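Side-chain contact in beta-glucoside kinase (Listeria monocytogenes, PDB 4HTL), which catalyses the ATP-dependent phosphorylation of cellobiose to cellobiose-6'-phosphate and may also regulate transcription of the cellobiose-PTS operon: residues E91-E94 with P100-I103. Sequence-based numbering, arbitrary orientation. Where two conformers were deposited one is given.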
loop_
_atom_site.group_PDB
_atom_site.type_symbol
_atom_site.label_atom_id
_atom_site.label_comp_id
_atom_site.label_asym_id
_atom_site.label_seq_id
_atom_site.Cartn_x
_atom_site.Cartn_y
_atom_site.Cartn_z
ATOM N N GLU A 91 8.920 1.838 28.903
ATOM C CA GLU A 91 9.581 2.462 30.053
ATOM C C GLU A 91 8.898 2.115 31.368
ATOM O O GLU A 91 9.563 1.992 32.386
ATOM C CB GLU A 91 9.655 3.962 29.890
ATOM C CG GLU A 91 10.677 4.393 28.864
ATOM C CD GLU A 91 10.674 5.890 28.632
ATOM O OE1 GLU A 91 11.523 6.338 27.841
ATOM O OE2 GLU A 91 9.830 6.617 29.216
ATOM N N TRP A 92 7.573 1.967 31.341
ATOM C CA TRP A 92 6.821 1.552 32.519
ATOM C C TRP A 92 7.261 0.191 32.977
ATOM O O TRP A 92 7.575 0.001 34.154
ATOM C CB TRP A 92 5.316 1.560 32.230
ATOM C CG TRP A 92 4.469 1.298 33.449
ATOM C CD1 TRP A 92 4.039 2.220 34.394
ATOM C CD2 TRP A 92 3.904 0.009 33.889
ATOM N NE1 TRP A 92 3.272 1.607 35.370
ATOM C CE2 TRP A 92 3.148 0.284 35.118
ATOM C CE3 TRP A 92 3.931 -1.284 33.394
ATOM C CZ2 TRP A 92 2.472 -0.723 35.812
ATOM C CZ3 TRP A 92 3.248 -2.287 34.097
ATOM C CH2 TRP A 92 2.537 -2.011 35.282
ATOM N N LEU A 93 7.308 -0.760 32.042
ATOM C CA LEU A 93 7.679 -2.139 32.351
ATOM C C LEU A 93 9.153 -2.248 32.781
ATOM O O LEU A 93 9.483 -3.042 33.669
ATOM C CB LEU A 93 7.368 -3.062 31.158
ATOM C CG LEU A 93 5.896 -3.446 30.910
ATOM C CD1 LEU A 93 5.682 -4.071 29.517
ATOM C CD2 LEU A 93 5.427 -4.390 32.007
ATOM N N GLU A 94 10.026 -1.449 32.163
ATOM C CA GLU A 94 11.441 -1.403 32.549
ATOM C C GLU A 94 11.590 -0.906 33.988
ATOM O O GLU A 94 12.379 -1.462 34.764
ATOM C CB GLU A 94 12.243 -0.491 31.618
ATOM C CG GLU A 94 12.485 -1.055 30.238
ATOM C CD GLU A 94 13.064 -0.034 29.283
ATOM O OE1 GLU A 94 12.856 1.185 29.487
ATOM O OE2 GLU A 94 13.707 -0.471 28.311
ATOM N N PRO A 100 14.933 -6.144 30.389
ATOM C CA PRO A 100 14.766 -5.581 29.040
ATOM C C PRO A 100 13.352 -5.834 28.517
ATOM O O PRO A 100 12.765 -6.896 28.791
ATOM C CB PRO A 100 15.799 -6.332 28.205
ATOM C CG PRO A 100 16.058 -7.599 28.954
ATOM C CD PRO A 100 15.890 -7.265 30.408
ATOM N N VAL A 101 12.816 -4.845 27.798
ATOM C CA VAL A 101 11.439 -4.857 27.299
ATOM C C VAL A 101 11.425 -4.471 25.815
ATOM O O VAL A 101 12.212 -3.625 25.364
ATOM C CB VAL A 101 10.540 -3.881 28.108
ATOM C CG1 VAL A 101 9.098 -3.901 27.585
ATOM C CG2 VAL A 101 10.593 -4.232 29.602
ATOM N N ALA A 102 10.560 -5.128 25.055
ATOM C CA ALA A 102 10.275 -4.734 23.694
ATOM C C ALA A 102 8.760 -4.703 23.483
ATOM O O ALA A 102 7.983 -5.434 24.123
ATOM C CB ALA A 102 10.956 -5.645 22.688
ATOM N N ILE A 103 8.356 -3.823 22.585
ATOM C CA ILE A 103 6.958 -3.666 22.248
ATOM C C ILE A 103 6.789 -3.419 20.738
ATOM O O ILE A 103 7.607 -2.720 20.105
ATOM C CB ILE A 103 6.348 -2.540 23.063
ATOM C CG1 ILE A 103 4.853 -2.435 22.789
ATOM C CG2 ILE A 103 7.052 -1.236 22.757
ATOM C CD1 ILE A 103 4.127 -1.701 23.875
#
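Val101 meets the helix 89-97 with both of its methyl groups: CG2 touches Leu93 and Glu94, and CG1 meets Leu93 alone. CG2 lies 3.8 Å from Leu93 CB and equally close, 3.8 Å, to Glu94 CG. With CG1 anti to the backbone N (chi1 -180°), CG2 takes the place beside that N and faces Glu94 CG, while CG1 turns to Leu93 CD1, 3.9 Å away. Leu93 and Val101 cross at about a right angle. Leu93 CB faces both valine methyls, nearer to CG2 and 4.1 Å from Val101 CG1. Leu93 CG lies on the side of its own backbone N (chi1 -76°), and from there CD1 comes alongside Val101 CG1.

Glu94 joins by its aliphatic part alone. Its CB does not aim at the strand, but CG bends nearer and passes at a slant over Val101, 4.0 Å from Val101 CB. The chain then runs on extended to the carboxylate, which makes no hydrogen bond or salt bridge to 100-103. The contact between the two segments is therefore entirely apolar.

The CA atoms of Glu94 and Val101 are 6.3 Å apart, so helix and strand come close here. Leu93 and Val101 are buried, while Glu94 is partly exposed. Ile60 of the neighbouring parallel strand 59-64 touches both Leu93 and Val101, and Val62 also meets Leu93. The Ala102 side chain points away from the helix 89-97 and packs against helix 280-293. Strand 101-105 is thus covered by a helix on each face. Helix 89-97 belongs to the crossover joining parallel strands 59-64 and 101-105, with strands 67-68, 74-77 and 87-88 inserted, in the actin-like ATPase fold of ROK-family sugar kinases.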